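Agarase (PDB 6XJ9) probably hydrolyses the beta-1,4 linkages of agarose, as a marine bacterial glycoside hydrolase of family GH50. Local coordinates at residues E271-E276 with G297-A302; D638-N643 with F660-I665; S702-P707 with Y759-K764. One frame throughout, in Å; residues are numbered along the deposited sequence.

Contact 1 (E271-E276 with G297-A302); sequences EGPKLE and GYLYLA
K274 lays its aliphatic chain over one face of the Y298 ring, and this CH-pi contact forms the outer side of the join between 271-276 and 297-302. K274 CD stands 3.8 Å from the centroid of the Y298 ring and 29° off the ring normal, while K274 CE has moved on toward the phenol end, 3.5 Å from Y298 OH. With CG anti to the backbone N (chi1 -167°), the lysine then bends at chi2, which turns the chain across the ring. Y298 itself leaves its backbone on the side facing away from the loop, but CG lies beside the backbone N and the ring comes back under the lysine.

The inner side is apolar and centres on L299. The P273 ring meets it at about a right angle, P273 CG lying 3.9 Å from L299 CG, and one methyl of L275 reaches its other branch, with L275 CD2 3.9 Å from L299 CD2. Between these two layers the backbones are tied by a fairly straight bond from L275 N to G297 O (2.8 Å, 166° at the hydrogen). G297, at positive phi, brings its CA to 3.4 Å from L275 O in a CA-H...O contact. Two residues along each segment, at P273 and L299, a water takes over: it donates to P273 O at 2.7 Å and accepts from L299 N at 2.9 Å.

Around this join, L275 also packs on R282, A284 and V293, and P273 and L299 both rest on Y286, so the loop segment 271-276 lies against the hairpin of strands 282-286 and 289-293. Strand 299-305 continues that sheet beside strand 289-293, and L299 meets F763 of helix 745-763.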
loop_
_atom_site.group_PDB
_atom_site.type_symbol
_atom_site.label_atom_id
_atom_site.label_comp_id
_atom_site.label_asym_id
_atom_site.label_seq_id
_atom_site.Cartn_x
_atom_site.Cartn_y
_atom_site.Cartn_z
ATOM N N GLU A 271 -24.461 -17.269 5.889
ATOM C CA GLU A 271 -25.518 -16.545 6.584
ATOM C C GLU A 271 -26.636 -16.128 5.634
ATOM O O GLU A 271 -27.588 -15.471 6.056
ATOM C CB GLU A 271 -24.981 -15.327 7.333
ATOM C CG GLU A 271 -24.185 -15.686 8.572
ATOM C CD GLU A 271 -23.272 -14.573 9.053
ATOM O OE1 GLU A 271 -22.460 -14.077 8.241
ATOM O OE2 GLU A 271 -23.380 -14.198 10.239
ATOM N N GLY A 272 -26.536 -16.512 4.362
ATOM C CA GLY A 272 -27.532 -16.080 3.394
ATOM C C GLY A 272 -28.602 -17.143 3.183
ATOM O O GLY A 272 -28.653 -18.118 3.918
ATOM N N PRO A 273 -29.455 -17.026 2.146
ATOM C CA PRO A 273 -30.532 -17.993 1.932
ATOM C C PRO A 273 -30.017 -19.401 1.651
ATOM O O PRO A 273 -28.896 -19.586 1.173
ATOM C CB PRO A 273 -31.253 -17.459 0.686
ATOM C CG PRO A 273 -30.210 -16.617 -0.025
ATOM C CD PRO A 273 -29.388 -16.005 1.088
ATOM N N LYS A 274 -30.849 -20.394 1.970
ATOM C CA LYS A 274 -30.523 -21.778 1.671
ATOM C C LYS A 274 -31.510 -22.280 0.625
ATOM O O LYS A 274 -32.718 -22.276 0.853
ATOM C CB LYS A 274 -30.587 -22.630 2.941
ATOM C CG LYS A 274 -29.977 -24.019 2.816
ATOM C CD LYS A 274 -28.721 -24.166 3.639
ATOM C CE LYS A 274 -28.214 -25.590 3.709
ATOM N NZ LYS A 274 -29.290 -26.546 4.063
ATOM N N LEU A 275 -30.967 -22.681 -0.527
ATOM C CA LEU A 275 -31.727 -23.107 -1.691
ATOM C C LEU A 275 -31.609 -24.626 -1.790
ATOM O O LEU A 275 -30.924 -25.233 -0.977
ATOM C CB LEU A 275 -31.094 -22.455 -2.928
ATOM C CG LEU A 275 -31.475 -21.007 -3.231
ATOM C CD1 LEU A 275 -31.255 -20.103 -2.036
ATOM C CD2 LEU A 275 -30.706 -20.487 -4.439
ATOM N N GLU A 276 -32.252 -25.218 -2.804
ATOM C CA GLU A 276 -32.182 -26.651 -3.049
ATOM C C GLU A 276 -30.718 -27.070 -3.166
ATOM O O GLU A 276 -29.964 -26.476 -3.938
ATOM C CB GLU A 276 -32.966 -27.005 -4.317
ATOM C CG GLU A 276 -32.753 -28.438 -4.782
ATOM C CD GLU A 276 -33.524 -28.872 -6.017
ATOM O OE1 GLU A 276 -33.930 -30.042 -6.064
ATOM O OE2 GLU A 276 -33.717 -28.050 -6.930
ATOM N N GLY A 297 -26.478 -25.724 -1.290
ATOM C CA GLY A 297 -27.596 -24.819 -1.536
ATOM C C GLY A 297 -27.351 -23.380 -1.073
ATOM O O GLY A 297 -28.273 -22.560 -1.097
ATOM N N TYR A 298 -26.118 -23.066 -0.653
ATOM C CA TYR A 298 -25.796 -21.706 -0.250
ATOM C C TYR A 298 -25.390 -20.904 -1.481
ATOM O O TYR A 298 -24.806 -21.463 -2.402
ATOM C CB TYR A 298 -24.599 -21.688 0.703
ATOM C CG TYR A 298 -24.853 -22.384 2.010
ATOM C CD1 TYR A 298 -25.560 -21.752 3.020
ATOM C CD2 TYR A 298 -24.421 -23.684 2.224
ATOM C CE1 TYR A 298 -25.826 -22.386 4.221
ATOM C CE2 TYR A 298 -24.666 -24.330 3.426
ATOM C CZ TYR A 298 -25.367 -23.674 4.425
ATOM O OH TYR A 298 -25.636 -24.293 5.607
ATOM N N LEU A 299 -25.644 -19.589 -1.455
ATOM C CA LEU A 299 -25.220 -18.719 -2.547
ATOM C C LEU A 299 -23.698 -18.719 -2.658
ATOM O O LEU A 299 -22.998 -18.894 -1.662
ATOM C CB LEU A 299 -25.763 -17.297 -2.363
ATOM C CG LEU A 299 -27.275 -17.099 -2.492
ATOM C CD1 LEU A 299 -27.575 -15.642 -2.791
ATOM C CD2 LEU A 299 -27.886 -17.989 -3.569
ATOM N N TYR A 300 -23.199 -18.512 -3.882
ATOM C CA TYR A 300 -21.783 -18.681 -4.179
ATOM C C TYR A 300 -21.409 -17.763 -5.333
ATOM O O TYR A 300 -22.130 -17.685 -6.321
ATOM C CB TYR A 300 -21.493 -20.145 -4.523
ATOM C CG TYR A 300 -20.065 -20.507 -4.859
ATOM C CD1 TYR A 300 -19.142 -20.823 -3.871
ATOM C CD2 TYR A 300 -19.640 -20.558 -6.178
ATOM C CE1 TYR A 300 -17.829 -21.152 -4.190
ATOM C CE2 TYR A 300 -18.341 -20.893 -6.512
ATOM C CZ TYR A 300 -17.427 -21.200 -5.518
ATOM O OH TYR A 300 -16.148 -21.551 -5.866
ATOM N N LEU A 301 -20.297 -17.042 -5.160
ATOM C CA LEU A 301 -19.668 -16.277 -6.227
ATOM C C LEU A 301 -18.256 -16.826 -6.407
ATOM O O LEU A 301 -17.625 -17.221 -5.427
ATOM C CB LEU A 301 -19.624 -14.804 -5.816
ATOM C CG LEU A 301 -20.965 -14.114 -5.569
ATOM C CD1 LEU A 301 -20.739 -12.748 -4.956
ATOM C CD2 LEU A 301 -21.785 -13.983 -6.845
ATOM N N ALA A 302 -17.760 -16.848 -7.650
ATOM C CA ALA A 302 -16.465 -17.452 -7.934
ATOM C C ALA A 302 -15.368 -16.390 -7.939
ATOM O O ALA A 302 -15.305 -15.561 -8.846
ATOM C CB ALA A 302 -16.497 -18.185 -9.258
HETATM O O HOH W 1 -26.509 -18.287 0.963
#

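Contact 2 (D638-N643 with F660-I665); sequences DVISFN and FDKPAI
V639 and I665 meet at the apolar centre, V639 CG1 lying 3.7 Å from I665 CG2. The same methyl, I665 CG2, packs 3.6 Å from S641 CB, two residues on from V639. I665 has CG1 anti to the backbone N (chi1 -172°), which carries the longer branch away from the partner strand and leaves CG2 as the branch that touches it. The second V639 methyl, CG2, comes to 4.1 Å from P663 CG, the two side chains crossing at about a right angle. I640 and A664 occupy the opposite face of the sheet. There I640 CD1 lies over the root of the lysine chain, 3.8 Å from K662 CB, and A664 CB sits at the edge of the F642 ring, 4.1 Å from CE1.

Further out, the two backbones run parallel and exchange three hydrogen bonds: I640 N to P663 O (3.0 Å), I665 N to I640 O (2.8 Å) and F642 N to I665 O (2.9 Å). I640 and I665 each use both N and O: I640 bonds the residues either side of A664, and I665 those either side of S641, the alternation of a parallel pair. The buried S641 hydroxyl is satisfied by L616 O and R619 N. At the polar edge, D638 OD2 takes Y615 N and K662 NZ reaches V637 O.

S641 and I665 both pack on F505 of strand 501-506, whereas I640 and F660 face helix 627-634. Strand 640-643, helix 651-654 and strand 664-666 thus form a beta-alpha-beta crossover between adjacent parallel strands, consistent with the (beta/alpha)8 barrel of GH50 agarases.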
loop_
_atom_site.group_PDB
_atom_site.type_symbol
_atom_site.label_atom_id
_atom_site.label_comp_id
_atom_site.label_asym_id
_atom_site.label_seq_id
_atom_site.Cartn_x
_atom_site.Cartn_y
_atom_site.Cartn_z
ATOM N N ASP A 638 -24.157 -22.970 -19.266
ATOM C CA ASP A 638 -24.744 -22.632 -17.978
ATOM C C ASP A 638 -24.310 -21.218 -17.602
ATOM O O ASP A 638 -25.074 -20.462 -17.001
ATOM C CB ASP A 638 -24.325 -23.650 -16.914
ATOM C CG ASP A 638 -24.904 -25.025 -17.184
ATOM O OD1 ASP A 638 -26.120 -25.192 -16.971
ATOM O OD2 ASP A 638 -24.150 -25.903 -17.631
ATOM N N VAL A 639 -23.067 -20.888 -17.952
ATOM C CA VAL A 639 -22.488 -19.581 -17.654
ATOM C C VAL A 639 -21.693 -19.165 -18.883
ATOM O O VAL A 639 -20.953 -19.985 -19.426
ATOM C CB VAL A 639 -21.580 -19.621 -16.402
ATOM C CG1 VAL A 639 -21.031 -18.242 -16.035
ATOM C CG2 VAL A 639 -22.270 -20.246 -15.193
ATOM N N ILE A 640 -21.853 -17.907 -19.314
ATOM C CA ILE A 640 -21.077 -17.383 -20.429
ATOM C C ILE A 640 -19.783 -16.789 -19.876
ATOM O O ILE A 640 -19.823 -15.879 -19.049
ATOM C CB ILE A 640 -21.833 -16.337 -21.277
ATOM C CG1 ILE A 640 -23.306 -16.676 -21.516
ATOM C CG2 ILE A 640 -21.115 -16.143 -22.600
ATOM C CD1 ILE A 640 -24.079 -15.542 -22.172
ATOM N N SER A 641 -18.642 -17.296 -20.365
ATOM C CA SER A 641 -17.336 -16.864 -19.888
ATOM C C SER A 641 -16.677 -15.915 -20.896
ATOM O O SER A 641 -16.808 -16.096 -22.107
ATOM C CB SER A 641 -16.460 -18.059 -19.590
ATOM O OG SER A 641 -16.407 -18.923 -20.717
ATOM N N PHE A 642 -16.009 -14.879 -20.367
ATOM C CA PHE A 642 -15.281 -13.868 -21.122
ATOM C C PHE A 642 -13.968 -13.563 -20.403
ATOM O O PHE A 642 -13.924 -13.606 -19.180
ATOM C CB PHE A 642 -16.055 -12.546 -21.157
ATOM C CG PHE A 642 -17.444 -12.623 -21.742
ATOM C CD1 PHE A 642 -18.531 -12.945 -20.939
ATOM C CD2 PHE A 642 -17.666 -12.363 -23.093
ATOM C CE1 PHE A 642 -19.812 -12.989 -21.472
ATOM C CE2 PHE A 642 -18.946 -12.407 -23.627
ATOM C CZ PHE A 642 -20.013 -12.733 -22.815
ATOM N N ASN A 643 -12.914 -13.214 -21.162
ATOM C CA ASN A 643 -11.722 -12.629 -20.561
ATOM C C ASN A 643 -11.761 -11.119 -20.813
ATOM O O ASN A 643 -12.155 -10.688 -21.890
ATOM C CB ASN A 643 -10.436 -13.277 -21.085
ATOM C CG ASN A 643 -10.350 -14.764 -20.817
ATOM O OD1 ASN A 643 -10.941 -15.261 -19.860
ATOM N ND2 ASN A 643 -9.617 -15.484 -21.654
ATOM N N PHE A 660 -29.774 -12.009 -23.055
ATOM C CA PHE A 660 -29.801 -13.457 -22.868
ATOM C C PHE A 660 -30.265 -13.867 -21.477
ATOM O O PHE A 660 -30.643 -15.014 -21.285
ATOM C CB PHE A 660 -28.409 -14.058 -23.076
ATOM C CG PHE A 660 -27.746 -13.522 -24.311
ATOM C CD1 PHE A 660 -28.298 -13.758 -25.565
ATOM C CD2 PHE A 660 -26.625 -12.717 -24.210
ATOM C CE1 PHE A 660 -27.713 -13.229 -26.706
ATOM C CE2 PHE A 660 -26.036 -12.197 -25.354
ATOM C CZ PHE A 660 -26.578 -12.458 -26.597
ATOM N N ASP A 661 -30.161 -12.951 -20.508
ATOM C CA ASP A 661 -30.431 -13.243 -19.109
ATOM C C ASP A 661 -29.736 -14.544 -18.698
ATOM O O ASP A 661 -30.335 -15.422 -18.076
ATOM C CB ASP A 661 -31.938 -13.221 -18.820
ATOM C CG ASP A 661 -32.286 -13.107 -17.344
ATOM O OD1 ASP A 661 -31.472 -12.539 -16.555
ATOM O OD2 ASP A 661 -33.359 -13.606 -16.982
ATOM N N LYS A 662 -28.451 -14.655 -19.041
ATOM C CA LYS A 662 -27.618 -15.742 -18.552
ATOM C C LYS A 662 -26.621 -15.168 -17.546
ATOM O O LYS A 662 -26.242 -14.007 -17.679
ATOM C CB LYS A 662 -26.857 -16.364 -19.728
ATOM C CG LYS A 662 -27.669 -17.328 -20.583
ATOM C CD LYS A 662 -27.663 -18.707 -19.978
ATOM C CE LYS A 662 -28.774 -19.588 -20.498
ATOM N NZ LYS A 662 -28.418 -21.010 -20.299
ATOM N N PRO A 663 -26.112 -15.949 -16.560
ATOM C CA PRO A 663 -24.988 -15.490 -15.734
ATOM C C PRO A 663 -23.703 -15.560 -16.571
ATOM O O PRO A 663 -23.615 -16.334 -17.533
ATOM C CB PRO A 663 -24.944 -16.489 -14.563
ATOM C CG PRO A 663 -25.574 -17.765 -15.129
ATOM C CD PRO A 663 -26.543 -17.315 -16.210
ATOM N N ALA A 664 -22.722 -14.734 -16.199
ATOM C CA ALA A 664 -21.457 -14.609 -16.913
ATOM C C ALA A 664 -20.298 -14.730 -15.928
ATOM O O ALA A 664 -20.452 -14.473 -14.740
ATOM C CB ALA A 664 -21.402 -13.285 -17.655
ATOM N N ILE A 665 -19.124 -15.136 -16.425
ATOM C CA ILE A 665 -17.964 -15.176 -15.552
ATOM C C ILE A 665 -16.781 -14.554 -16.290
ATOM O O ILE A 665 -16.688 -14.678 -17.514
ATOM C CB ILE A 665 -17.700 -16.615 -15.039
ATOM C CG1 ILE A 665 -16.601 -16.631 -13.965
ATOM C CG2 ILE A 665 -17.384 -17.566 -16.195
ATOM C CD1 ILE A 665 -16.391 -17.981 -13.294
#

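Contact 3 (S702-P707 with Y759-K764); sequences SVIDNP and YERRFK
Two helices on the outside of the presumed (beta/alpha)8 barrel meet here: R761 and R762, in the last turn of helix 745-763, hold the residues where helix 689-704 ends. Their successive side chains take different targets. R761 engages the carboxylate of D705 side-on in a two-pronged salt bridge, NE to OD1 at 2.7 Å and NH2 to OD2 at 2.7 Å. Each oxygen uses its syn lone pair, and the carboxylate and guanidinium planes are only 14° apart, so the nearly flat pairing fixes the rotation of both groups. This bridge lies on the exposed side of the contact.

R762 works on the buried side and addresses backbone carbonyls. Its chain is extended to NE, with CG anti to the backbone N (chi1 -178°), and the guanidinium meets N706 O end-on: R762 NH1 at 2.7 Å and R762 NH2 at 3.0 Å both donate to that one oxygen. R762 NH1 also donates to I704 O at 2.8 Å, though from well above the carbonyl plane, 55° out of it. The positive group therefore lies against carbonyls at the C-terminal end of helix 689-704, where it probably offsets the partial negative charge of the helix end. W290 O is a further acceptor for R762 NH2.

Between the two arginines I704 supplies the apolar filling, its CG2 lying 3.8 Å from R761 CD and also touching R762 CB. A water completes the outer side, donating one hydrogen to D705 OD1 at 2.9 Å and the other to R761 O at 2.9 Å.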
loop_
_atom_site.group_PDB
_atom_site.type_symbol
_atom_site.label_atom_id
_atom_site.label_comp_id
_atom_site.label_asym_id
_atom_site.label_seq_id
_atom_site.Cartn_x
_atom_site.Cartn_y
_atom_site.Cartn_z
ATOM N N SER A 702 -16.732 -3.922 -9.676
ATOM C CA SER A 702 -17.556 -3.810 -10.867
ATOM C C SER A 702 -18.115 -5.175 -11.264
ATOM O O SER A 702 -19.189 -5.242 -11.844
ATOM C CB SER A 702 -16.841 -3.128 -12.007
ATOM O OG SER A 702 -15.855 -3.970 -12.585
ATOM N N VAL A 703 -17.383 -6.248 -10.943
ATOM C CA VAL A 703 -17.857 -7.613 -11.133
ATOM C C VAL A 703 -19.012 -7.882 -10.162
ATOM O O VAL A 703 -20.080 -8.348 -10.565
ATOM C CB VAL A 703 -16.725 -8.636 -10.919
ATOM C CG1 VAL A 703 -17.247 -10.069 -11.013
ATOM C CG2 VAL A 703 -15.553 -8.411 -11.870
ATOM N N ILE A 704 -18.787 -7.566 -8.883
ATOM C CA ILE A 704 -19.749 -7.813 -7.817
ATOM C C ILE A 704 -21.021 -6.990 -8.038
ATOM O O ILE A 704 -22.117 -7.451 -7.702
ATOM C CB ILE A 704 -19.110 -7.531 -6.437
ATOM C CG1 ILE A 704 -18.024 -8.550 -6.081
ATOM C CG2 ILE A 704 -20.155 -7.422 -5.333
ATOM C CD1 ILE A 704 -18.269 -9.948 -6.598
ATOM N N ASP A 705 -20.875 -5.789 -8.620
ATOM C CA ASP A 705 -22.001 -4.875 -8.769
ATOM C C ASP A 705 -22.758 -5.158 -10.068
ATOM O O ASP A 705 -23.769 -4.517 -10.347
ATOM C CB ASP A 705 -21.564 -3.408 -8.674
ATOM C CG ASP A 705 -20.996 -3.015 -7.317
ATOM O OD1 ASP A 705 -21.208 -3.762 -6.323
ATOM O OD2 ASP A 705 -20.329 -1.980 -7.260
ATOM N N ASN A 706 -22.261 -6.106 -10.875
ATOM C CA ASN A 706 -22.898 -6.350 -12.154
ATOM C C ASN A 706 -23.918 -7.477 -12.013
ATOM O O ASN A 706 -23.580 -8.570 -11.578
ATOM C CB ASN A 706 -21.891 -6.596 -13.275
ATOM C CG ASN A 706 -22.582 -6.766 -14.607
ATOM O OD1 ASN A 706 -23.404 -7.670 -14.776
ATOM N ND2 ASN A 706 -22.235 -5.915 -15.561
ATOM N N PRO A 707 -25.196 -7.266 -12.400
ATOM C CA PRO A 707 -26.241 -8.248 -12.112
ATOM C C PRO A 707 -26.155 -9.550 -12.914
ATOM O O PRO A 707 -26.831 -10.517 -12.557
ATOM C CB PRO A 707 -27.540 -7.472 -12.386
ATOM C CG PRO A 707 -27.135 -6.491 -13.464
ATOM C CD PRO A 707 -25.715 -6.080 -13.106
ATOM N N TYR A 759 -20.560 -11.183 -0.632
ATOM C CA TYR A 759 -21.923 -11.692 -0.563
ATOM C C TYR A 759 -22.875 -10.577 -0.130
ATOM O O TYR A 759 -23.892 -10.325 -0.778
ATOM C CB TYR A 759 -21.996 -12.964 0.292
ATOM C CG TYR A 759 -21.298 -14.147 -0.329
ATOM C CD1 TYR A 759 -21.687 -14.627 -1.571
ATOM C CD2 TYR A 759 -20.246 -14.785 0.315
ATOM C CE1 TYR A 759 -21.040 -15.698 -2.163
ATOM C CE2 TYR A 759 -19.611 -15.881 -0.255
ATOM C CZ TYR A 759 -20.016 -16.343 -1.496
ATOM O OH TYR A 759 -19.381 -17.396 -2.094
ATOM N N GLU A 760 -22.485 -9.878 0.939
ATOM C CA GLU A 760 -23.229 -8.762 1.500
ATOM C C GLU A 760 -23.399 -7.642 0.485
ATOM O O GLU A 760 -24.504 -7.146 0.288
ATOM C CB GLU A 760 -22.480 -8.240 2.723
ATOM C CG GLU A 760 -22.350 -9.312 3.788
ATOM C CD GLU A 760 -22.547 -8.813 5.202
ATOM O OE1 GLU A 760 -23.560 -9.203 5.821
ATOM O OE2 GLU A 760 -21.686 -8.041 5.673
ATOM N N ARG A 761 -22.291 -7.233 -0.143
ATOM C CA ARG A 761 -22.338 -6.158 -1.121
ATOM C C ARG A 761 -23.281 -6.516 -2.270
ATOM O O ARG A 761 -24.060 -5.671 -2.710
ATOM C CB ARG A 761 -20.936 -5.836 -1.649
ATOM C CG ARG A 761 -20.911 -4.660 -2.614
ATOM C CD ARG A 761 -19.535 -4.380 -3.171
ATOM N NE ARG A 761 -19.579 -3.315 -4.170
ATOM C CZ ARG A 761 -19.000 -2.134 -4.008
ATOM N NH1 ARG A 761 -18.341 -1.875 -2.887
ATOM N NH2 ARG A 761 -19.059 -1.230 -4.968
ATOM N N ARG A 762 -23.215 -7.758 -2.768
ATOM C CA ARG A 762 -23.986 -8.099 -3.955
ATOM C C ARG A 762 -25.463 -8.282 -3.618
ATOM O O ARG A 762 -26.324 -7.882 -4.401
ATOM C CB ARG A 762 -23.464 -9.364 -4.650
ATOM C CG ARG A 762 -24.221 -9.712 -5.925
ATOM C CD ARG A 762 -23.574 -10.874 -6.664
ATOM N NE ARG A 762 -24.233 -11.199 -7.923
ATOM C CZ ARG A 762 -24.045 -10.559 -9.073
ATOM N NH1 ARG A 762 -23.205 -9.539 -9.132
ATOM N NH2 ARG A 762 -24.700 -10.933 -10.162
ATOM N N PHE A 763 -25.752 -8.903 -2.468
ATOM C CA PHE A 763 -27.061 -9.502 -2.257
ATOM C C PHE A 763 -27.859 -8.849 -1.130
ATOM O O PHE A 763 -29.068 -9.053 -1.054
ATOM C CB PHE A 763 -26.924 -11.005 -2.007
ATOM C CG PHE A 763 -26.492 -11.809 -3.205
ATOM C CD1 PHE A 763 -27.310 -11.920 -4.321
ATOM C CD2 PHE A 763 -25.265 -12.452 -3.216
ATOM C CE1 PHE A 763 -26.918 -12.680 -5.414
ATOM C CE2 PHE A 763 -24.876 -13.214 -4.308
ATOM C CZ PHE A 763 -25.698 -13.322 -5.407
ATOM N N LYS A 764 -27.196 -8.093 -0.248
ATOM C CA LYS A 764 -27.896 -7.506 0.887
ATOM C C LYS A 764 -28.228 -6.037 0.594
ATOM O O LYS A 764 -29.396 -5.660 0.858
ATOM C CB LYS A 764 -27.073 -7.655 2.167
ATOM C CG LYS A 764 -27.880 -7.897 3.434
ATOM C CD LYS A 764 -27.006 -8.143 4.647
ATOM C CE LYS A 764 -27.662 -9.031 5.685
ATOM N NZ LYS A 764 -26.657 -9.688 6.559
HETATM O O HOH W 2 -23.853 -4.518 -5.388
#

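Contact 1 is joined to both others through strand 299-305. Its centre is about 14 Å from that of contact 3, and they touch directly: L301 N and Y759 OH, 3.2 Å apart, probably hydrogen bond, and L301 CD2 packs 3.6 Å from R762 CD. Contacts 1 and 2, with centres about 19 Å apart, both reach the same sheet and meet where A302 CB lies 4.0 Å from I665 CD1. Contacts 2 and 3 do not touch, their nearest atoms being about 6 Å apart, but W290 bonds D661 of one and R762 of the other. N643 of contact 2 lies at the C-terminal strand end, where barrel glycosidases usually carry the active site.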